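Local structure of putative NADPH-dependent oxidoreductase (Desulfitobacterium hafniense DCB-2, 3DB2) at residues L121-K134 with V295-V307. The protein is a putative NADPH-dependent oxidoreductase that probably binds a dinucleotide cofactor through its Rossmann-fold domain. Residues are numbered along the deposited sequence; the frame is centred on the assembly and turned at random.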
ATOM      1  N   LEU C 121       3.745  -4.390  30.851  1.00 16.69           N
ATOM      2  CA  LEU C 121       3.040  -4.342  29.559  1.00 13.72           C
ATOM      3  C   LEU C 121       3.214  -2.944  28.981  1.00 19.24           C
ATOM      4  O   LEU C 121       3.002  -1.913  29.629  1.00 16.50           O
ATOM      5  CB  LEU C 121       1.587  -4.783  29.675  1.00 17.86           C
ATOM      6  CG  LEU C 121       0.722  -4.807  28.416  1.00 16.80           C
ATOM      7  CD1 LEU C 121       1.210  -5.857  27.433  1.00 14.75           C
ATOM      8  CD2 LEU C 121      -0.750  -5.067  28.744  1.00 18.87           C
ATOM      9  N   CYS C 122       3.614  -2.883  27.706  1.00 16.19           N
ATOM     10  CA  CYS C 122       3.566  -1.630  26.948  1.00 13.12           C
ATOM     11  C   CYS C 122       2.338  -1.718  26.051  1.00 18.56           C
ATOM     12  O   CYS C 122       2.287  -2.542  25.145  1.00 18.24           O
ATOM     13  CB  CYS C 122       4.847  -1.404  26.155  1.00 17.87           C
ATOM     14  SG  CYS C 122       4.779   0.131  25.210  1.00 22.46           S
ATOM     15  N   GLY C 123       1.290  -0.963  26.286  1.00 17.39           N
ATOM     16  CA  GLY C 123      -0.002  -1.083  25.717  1.00 15.30           C
ATOM     17  C   GLY C 123      -0.137  -0.649  24.277  1.00 17.84           C
ATOM     18  O   GLY C 123      -0.445   0.493  24.001  1.00 31.62           O
ATOM     19  N   HIS C 124       0.025  -1.596  23.355  1.00 17.56           N
ATOM     20  CA  HIS C 124      -0.401  -1.539  21.960  1.00 13.58           C
ATOM     21  C   HIS C 124      -1.710  -2.320  21.830  1.00 15.39           C
ATOM     22  O   HIS C 124      -1.690  -3.539  21.699  1.00 19.57           O
ATOM     23  CB  HIS C 124       0.649  -2.147  21.044  1.00 17.16           C
ATOM     24  CG  HIS C 124       2.043  -1.686  21.264  1.00 17.50           C
ATOM     25  ND1 HIS C 124       2.786  -1.940  22.386  1.00 17.54           N
ATOM     26  CD2 HIS C 124       2.838  -0.970  20.447  1.00 18.45           C
ATOM     27  CE1 HIS C 124       3.974  -1.403  22.265  1.00 22.06           C
ATOM     28  NE2 HIS C 124       4.035  -0.809  21.091  1.00 17.47           N
ATOM     29  N   SER C 125      -2.870  -1.669  21.912  1.00 16.21           N
ATOM     30  CA  SER C 125      -4.088  -2.448  22.154  1.00 16.29           C
ATOM     31  C   SER C 125      -4.791  -2.876  20.887  1.00 13.69           C
ATOM     32  O   SER C 125      -5.719  -3.659  20.989  1.00 16.17           O
ATOM     33  CB  SER C 125      -5.075  -1.634  23.024  1.00 14.73           C
ATOM     34  OG  SER C 125      -5.619  -0.553  22.270  1.00 19.22           O
ATOM     35  N   SER C 126      -4.386  -2.361  19.730  1.00 16.00           N
ATOM     36  CA  SER C 126      -5.003  -2.733  18.460  1.00 16.83           C
ATOM     37  C   SER C 126      -5.003  -4.231  18.192  1.00 13.07           C
ATOM     38  O   SER C 126      -5.945  -4.783  17.611  1.00 15.52           O
ATOM     39  CB  SER C 126      -4.296  -1.989  17.276  1.00 15.92           C
ATOM     40  OG  SER C 126      -5.095  -2.091  16.113  1.00 31.80           O
ATOM     41  N   ARG C 127      -3.919  -4.923  18.574  1.00 16.90           N
ATOM     42  CA  ARG C 127      -3.784  -6.345  18.349  1.00 17.11           C
ATOM     43  C   ARG C 127      -4.848  -7.110  19.147  1.00 19.34           C
ATOM     44  O   ARG C 127      -5.122  -8.250  18.795  1.00 18.98           O
ATOM     45  CB  ARG C 127      -2.411  -6.913  18.712  1.00 15.09           C
ATOM     46  CG  ARG C 127      -1.967  -6.813  20.145  1.00 17.07           C
ATOM     47  CD  ARG C 127      -0.876  -7.804  20.460  1.00 18.78           C
ATOM     48  NE  ARG C 127       0.449  -7.342  20.027  1.00 14.59           N
ATOM     49  CZ  ARG C 127       1.502  -8.164  20.095  1.00 19.72           C
ATOM     50  NH1 ARG C 127       1.363  -9.400  20.542  1.00 19.29           N
ATOM     51  NH2 ARG C 127       2.725  -7.805  19.721  1.00 18.44           N
ATOM     52  N   ARG C 128      -5.417  -6.464  20.151  1.00 17.34           N
ATOM     53  CA  ARG C 128      -6.426  -7.083  20.994  1.00 19.89           C
ATOM     54  C   ARG C 128      -7.828  -7.029  20.398  1.00 18.75           C
ATOM     55  O   ARG C 128      -8.723  -7.770  20.843  1.00 20.99           O
ATOM     56  CB  ARG C 128      -6.461  -6.409  22.367  1.00 23.96           C
ATOM     57  CG  ARG C 128      -5.118  -6.136  22.999  1.00 22.18           C
ATOM     58  CD  ARG C 128      -5.118  -6.424  24.474  1.00 27.41           C
ATOM     59  NE  ARG C 128      -3.743  -6.591  24.921  1.00 25.57           N
ATOM     60  CZ  ARG C 128      -3.123  -7.582  25.513  1.00 19.56           C
ATOM     61  NH1 ARG C 128      -3.746  -8.692  25.817  1.00 16.16           N
ATOM     62  NH2 ARG C 128      -1.836  -7.455  25.812  1.00 26.76           N
ATOM     63  N   LEU C 129      -8.043  -6.157  19.414  1.00 18.17           N
ATOM     64  CA  LEU C 129      -9.353  -6.049  18.797  1.00 16.67           C
ATOM     65  C   LEU C 129      -9.814  -7.415  18.293  1.00 21.76           C
ATOM     66  O   LEU C 129      -8.957  -8.197  17.902  1.00 18.54           O
ATOM     67  CB  LEU C 129      -9.322  -5.048  17.654  1.00 17.93           C
ATOM     68  CG  LEU C 129      -9.233  -3.564  18.054  1.00 19.50           C
ATOM     69  CD1 LEU C 129      -8.964  -2.689  16.852  1.00 21.03           C
ATOM     70  CD2 LEU C 129     -10.536  -3.129  18.728  1.00 22.35           C
ATOM     71  N   GLY C 130     -11.122  -7.671  18.316  1.00 18.59           N
ATOM     72  CA  GLY C 130     -11.616  -8.977  17.869  1.00 22.28           C
ATOM     73  C   GLY C 130     -11.218  -9.179  16.407  1.00 17.87           C
ATOM     74  O   GLY C 130     -10.939 -10.283  15.983  1.00 19.15           O
ATOM     75  N   ALA C 131     -11.170  -8.096  15.641  1.00 16.46           N
ATOM     76  CA  ALA C 131     -10.797  -8.220  14.224  1.00 16.44           C
ATOM     77  C   ALA C 131      -9.356  -8.665  14.094  1.00 17.87           C
ATOM     78  O   ALA C 131      -9.094  -9.527  13.271  1.00 18.38           O
ATOM     79  CB  ALA C 131     -11.029  -6.921  13.509  1.00 18.91           C
ATOM     80  N   LEU C 132      -8.419  -8.122  14.872  1.00 14.56           N
ATOM     81  CA  LEU C 132      -7.024  -8.529  14.699  1.00 17.26           C
ATOM     82  C   LEU C 132      -6.791  -9.957  15.177  1.00 15.32           C
ATOM     83  O   LEU C 132      -6.017 -10.783  14.624  1.00 13.78           O
ATOM     84  CB  LEU C 132      -6.149  -7.512  15.432  1.00 16.83           C
ATOM     85  CG  LEU C 132      -5.596  -6.361  14.610  1.00 17.63           C
ATOM     86  CD1 LEU C 132      -4.665  -6.865  13.509  1.00 16.55           C
ATOM     87  CD2 LEU C 132      -6.749  -5.534  14.032  1.00 19.30           C
ATOM     88  N   ARG C 133      -7.499 -10.311  16.252  1.00 16.97           N
ATOM     89  CA  ARG C 133      -7.504 -11.684  16.766  1.00 14.69           C
ATOM     90  C   ARG C 133      -8.025 -12.680  15.718  1.00 16.93           C
ATOM     91  O   ARG C 133      -7.484 -13.777  15.575  1.00 18.46           O
ATOM     92  CB  ARG C 133      -8.304 -11.809  18.054  1.00 15.96           C
ATOM     93  CG  ARG C 133      -7.783 -11.060  19.259  1.00 17.84           C
ATOM     94  CD  ARG C 133      -6.329 -11.376  19.558  1.00 21.12           C
ATOM     95  NE  ARG C 133      -5.846 -10.920  20.841  1.00 21.93           N
ATOM     96  CZ  ARG C 133      -4.614 -10.748  21.288  1.00 24.66           C
ATOM     97  NH1 ARG C 133      -3.541 -10.986  20.563  1.00 30.05           N
ATOM     98  NH2 ARG C 133      -4.412 -10.315  22.535  1.00 30.25           N
ATOM     99  N   LYS C 134      -9.054 -12.299  14.982  1.00 14.46           N
ATOM    100  CA  LYS C 134      -9.645 -13.188  13.990  1.00 20.80           C
ATOM    101  C   LYS C 134      -8.685 -13.307  12.822  1.00 19.10           C
ATOM    102  O   LYS C 134      -8.406 -14.394  12.284  1.00 19.34           O
ATOM    103  CB  LYS C 134     -11.024 -12.646  13.611  1.00 18.21           C
ATOM    104  CG  LYS C 134     -11.727 -13.405  12.503  1.00 20.25           C
ATOM    105  CD  LYS C 134     -12.110 -14.780  13.034  1.00 22.16           C
ATOM    106  CE  LYS C 134     -12.404 -15.730  11.887  1.00 30.42           C
ATOM    107  NZ  LYS C 134     -13.788 -16.263  12.040  1.00 34.93           N
ATOM    108  N   VAL C 295     -16.847 -10.965   7.116  1.00 24.70           N
ATOM    109  CA  VAL C 295     -16.345 -11.789   8.203  1.00 17.41           C
ATOM    110  C   VAL C 295     -16.774 -11.115   9.504  1.00 26.32           C
ATOM    111  O   VAL C 295     -16.355  -9.978   9.752  1.00 26.73           O
ATOM    112  CB  VAL C 295     -14.826 -11.993   8.208  1.00 19.57           C
ATOM    113  CG1 VAL C 295     -14.383 -12.891   9.347  1.00 21.33           C
ATOM    114  CG2 VAL C 295     -14.361 -12.587   6.884  1.00 19.48           C
ATOM    115  N   ASP C 296     -17.607 -11.820  10.263  1.00 23.96           N
ATOM    116  CA  ASP C 296     -18.005 -11.258  11.579  1.00 23.45           C
ATOM    117  C   ASP C 296     -17.212 -11.936  12.684  1.00 20.80           C
ATOM    118  O   ASP C 296     -16.631 -13.001  12.493  1.00 24.59           O
ATOM    119  CB  ASP C 296     -19.514 -11.340  11.748  1.00 24.65           C
ATOM    120  CG  ASP C 296     -20.190 -10.356  10.806  1.00 31.48           C
ATOM    121  OD1 ASP C 296     -19.987  -9.131  10.963  1.00 41.51           O
ATOM    122  OD2 ASP C 296     -20.896 -10.774   9.867  1.00 33.51           O
ATOM    123  N   PHE C 297     -17.142 -11.294  13.848  1.00 18.42           N
ATOM    124  CA  PHE C 297     -16.285 -11.634  14.958  1.00 18.27           C
ATOM    125  C   PHE C 297     -16.779 -10.941  16.235  1.00 24.83           C
ATOM    126  O   PHE C 297     -17.437  -9.889  16.178  1.00 20.98           O
ATOM    127  CB  PHE C 297     -14.809 -11.249  14.696  1.00 23.62           C
ATOM    128  CG  PHE C 297     -14.666  -9.823  14.185  1.00 23.42           C
ATOM    129  CD1 PHE C 297     -14.642  -8.742  15.054  1.00 22.53           C
ATOM    130  CD2 PHE C 297     -14.568  -9.572  12.828  1.00 19.96           C
ATOM    131  CE1 PHE C 297     -14.545  -7.463  14.568  1.00 18.55           C
ATOM    132  CE2 PHE C 297     -14.480  -8.289  12.343  1.00 23.16           C
ATOM    133  CZ  PHE C 297     -14.479  -7.216  13.216  1.00 22.84           C
ATOM    134  N   GLU C 298     -16.472 -11.492  17.409  1.00 24.33           N
ATOM    135  CA  GLU C 298     -16.927 -10.860  18.629  1.00 26.08           C
ATOM    136  C   GLU C 298     -16.064  -9.623  18.905  1.00 24.50           C
ATOM    137  O   GLU C 298     -14.884  -9.575  18.553  1.00 26.36           O
ATOM    138  CB  GLU C 298     -16.828 -11.764  19.854  1.00 30.28           C
ATOM    139  CG  GLU C 298     -17.727 -12.989  19.845  1.00 37.62           C
ATOM    140  CD  GLU C 298     -19.196 -12.654  19.669  1.00 42.23           C
ATOM    141  OE1 GLU C 298     -19.801 -12.059  20.585  1.00 44.48           O
ATOM    142  OE2 GLU C 298     -19.740 -13.017  18.598  1.00 46.79           O
ATOM    143  N   SER C 299     -16.675  -8.661  19.563  1.00 24.76           N
ATOM    144  CA  SER C 299     -15.995  -7.448  20.005  1.00 22.39           C
ATOM    145  C   SER C 299     -15.158  -7.776  21.236  1.00 22.20           C
ATOM    146  O   SER C 299     -15.545  -8.655  21.991  1.00 23.06           O
ATOM    147  CB  SER C 299     -17.001  -6.351  20.351  1.00 20.78           C
ATOM    148  OG  SER C 299     -17.720  -5.944  19.203  1.00 26.12           O
ATOM    149  N   VAL C 300     -14.068  -7.037  21.411  1.00 20.05           N
ATOM    150  CA  VAL C 300     -13.178  -7.092  22.549  1.00 17.72           C
ATOM    151  C   VAL C 300     -12.902  -5.656  22.975  1.00 19.11           C
ATOM    152  O   VAL C 300     -12.538  -4.849  22.093  1.00 16.57           O
ATOM    153  CB  VAL C 300     -11.832  -7.766  22.199  1.00 19.51           C
ATOM    154  CG1 VAL C 300     -10.888  -7.813  23.383  1.00 20.49           C
ATOM    155  CG2 VAL C 300     -12.086  -9.152  21.648  1.00 20.31           C
ATOM    156  N   ASP C 301     -13.080  -5.401  24.256  1.00 19.51           N
ATOM    157  CA  ASP C 301     -12.794  -4.123  24.904  1.00 21.15           C
ATOM    158  C   ASP C 301     -11.266  -3.988  25.022  1.00 17.81           C
ATOM    159  O   ASP C 301     -10.674  -4.332  26.043  1.00 19.23           O
ATOM    160  CB  ASP C 301     -13.452  -3.994  26.274  1.00 20.28           C
ATOM    161  CG  ASP C 301     -13.385  -2.570  26.806  1.00 23.29           C
ATOM    162  OD1 ASP C 301     -12.418  -1.873  26.446  1.00 20.07           O
ATOM    163  OD2 ASP C 301     -14.287  -2.121  27.554  1.00 21.44           O
ATOM    164  N   HIS C 302     -10.667  -3.504  23.942  1.00 18.22           N
ATOM    165  CA  HIS C 302      -9.205  -3.526  23.766  1.00 12.20           C
ATOM    166  C   HIS C 302      -8.475  -2.817  24.890  1.00 18.61           C
ATOM    167  O   HIS C 302      -7.410  -3.253  25.335  1.00 19.07           O
ATOM    168  CB  HIS C 302      -8.881  -2.968  22.395  1.00 12.24           C
ATOM    169  CG  HIS C 302      -9.217  -1.560  22.047  1.00 16.88           C
ATOM    170  ND1 HIS C 302      -8.294  -0.528  22.068  1.00 19.38           N
ATOM    171  CD2 HIS C 302     -10.385  -0.992  21.670  1.00 17.52           C
ATOM    172  CE1 HIS C 302      -8.883   0.595  21.709  1.00 19.85           C
ATOM    173  NE2 HIS C 302     -10.163   0.344  21.462  1.00 16.20           N
ATOM    174  N   LEU C 303      -9.045  -1.714  25.396  1.00 16.85           N
ATOM    175  CA  LEU C 303      -8.301  -0.957  26.420  1.00 16.88           C
ATOM    176  C   LEU C 303      -8.474  -1.629  27.773  1.00 20.13           C
ATOM    177  O   LEU C 303      -7.567  -1.755  28.592  1.00 20.31           O
ATOM    178  CB  LEU C 303      -8.787   0.499  26.449  1.00 19.06           C
ATOM    179  CG  LEU C 303      -8.664   1.289  25.155  1.00 14.56           C
ATOM    180  CD1 LEU C 303      -9.148   2.717  25.372  1.00 20.21           C
ATOM    181  CD2 LEU C 303      -7.225   1.267  24.666  1.00 17.23           C
ATOM    182  N   ARG C 304      -9.684  -2.115  28.056  1.00 18.13           N
ATOM    183  CA  ARG C 304      -9.932  -2.808  29.314  1.00 16.85           C
ATOM    184  C   ARG C 304      -9.147  -4.101  29.440  1.00 19.82           C
ATOM    185  O   ARG C 304      -8.504  -4.363  30.456  1.00 15.71           O
ATOM    186  CB  ARG C 304     -11.424  -3.133  29.436  1.00 18.44           C
ATOM    187  CG  ARG C 304     -11.772  -3.995  30.633  1.00 22.14           C
ATOM    188  CD  ARG C 304     -13.288  -4.070  30.806  1.00 27.18           C
ATOM    189  NE  ARG C 304     -13.657  -5.027  31.846  1.00 29.83           N
ATOM    190  CZ  ARG C 304     -14.896  -5.352  32.180  1.00 30.25           C
ATOM    191  NH1 ARG C 304     -15.951  -4.835  31.583  1.00 23.46           N
ATOM    192  NH2 ARG C 304     -15.105  -6.237  33.145  1.00 28.32           N
ATOM    193  N   VAL C 305      -9.180  -4.930  28.389  1.00 19.92           N
ATOM    194  CA  VAL C 305      -8.523  -6.234  28.488  1.00 18.28           C
ATOM    195  C   VAL C 305      -7.013  -6.087  28.613  1.00 19.16           C
ATOM    196  O   VAL C 305      -6.398  -6.963  29.238  1.00 18.90           O
ATOM    197  CB  VAL C 305      -8.839  -7.192  27.333  1.00 22.21           C
ATOM    198  CG1 VAL C 305     -10.324  -7.498  27.311  1.00 21.86           C
ATOM    199  CG2 VAL C 305      -8.349  -6.626  25.997  1.00 20.22           C
ATOM    200  N   GLU C 306      -6.409  -5.046  28.071  1.00 19.39           N
ATOM    201  CA  GLU C 306      -4.943  -4.964  28.167  1.00 21.27           C
ATOM    202  C   GLU C 306      -4.466  -4.664  29.587  1.00 21.46           C
ATOM    203  O   GLU C 306      -3.455  -5.221  30.020  1.00 21.92           O
ATOM    204  CB  GLU C 306      -4.398  -3.976  27.155  1.00 24.87           C
ATOM    205  CG  GLU C 306      -4.364  -2.503  27.462  1.00 29.06           C
ATOM    206  CD  GLU C 306      -3.741  -1.648  26.359  1.00 18.75           C
ATOM    207  OE1 GLU C 306      -2.792  -2.082  25.676  1.00 22.73           O
ATOM    208  OE2 GLU C 306      -4.198  -0.506  26.166  1.00 30.69           O
ATOM    209  N   VAL C 307      -5.200  -3.821  30.314  1.00 20.13           N
ATOM    210  CA  VAL C 307      -4.899  -3.572  31.731  1.00 20.14           C
ATOM    211  C   VAL C 307      -5.196  -4.800  32.582  1.00 19.92           C
ATOM    212  O   VAL C 307      -4.424  -5.197  33.469  1.00 20.90           O
ATOM    213  CB  VAL C 307      -5.655  -2.319  32.224  1.00 21.63           C
ATOM    214  CG1 VAL C 307      -5.272  -1.975  33.662  1.00 24.93           C
ATOM    215  CG2 VAL C 307      -5.381  -1.134  31.284  1.00 17.26           C
TER
HETATM  216  O   HOH W   1      -1.809  -4.666  24.520  1.00 23.77           O
HETATM  217  O   HOH W   2     -15.526 -15.379  13.764  1.00 46.39           O
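S125 OG and H302 ND1 form the one direct hydrogen bond between the segments, 2.7 Å long. Either group could be the donor. The hydroxyl meets the imidazole at its edge, near the ring plane. H302 CG sits between the backbone N and the carbonyl carbon (chi1 63°), which swings the ring across to the serine. L129 lies alongside the same ring, its CD2 3.6 Å from H302 CD2. NE2 of H302 hydrogen-bonds to W261 O, so both ring nitrogens have partners and the rotation of the ring is fixed.

E306 and R128 cross at about a right angle. The arginine NE packs 3.5 Å from E306 CB, and E306 CA lies over one face of the guanidinium. E306 OE1 lies 3.0 Å from G123 CA. Water 1 accepts from R128 NE at 2.8 Å and donates to E306 OE1 and H124 O. R128 NH2 forms a salt bridge with E309, and E306 OE2 hydrogen-bonds to Y94 OH.

At the other end, F297 offers a ring face to the first turn of helix 130-140. A131 CB stands 3.9 Å from the ring centroid, 28° off the normal, a CH-pi contact. G130 CA makes a CA-H...O contact with E298 O. With an alanine at F297, A131 would probably lose the ring face it packs on, and a gap would be likely to open beside the helix start. Beyond the ring, water 2 joins K134 NZ to D296 O.

D268 OD2 accepts from both G130 N and V300 N and so ties the two backbones together. The contact joins the last strand of the Rossmann sheet, 120-123, and the following helix to the chain leading from strand 290-295 into helix 302-316. R128 and E306 meet through water and each has a further partner, so their opposite charges probably attract at a distance, not as a direct salt bridge.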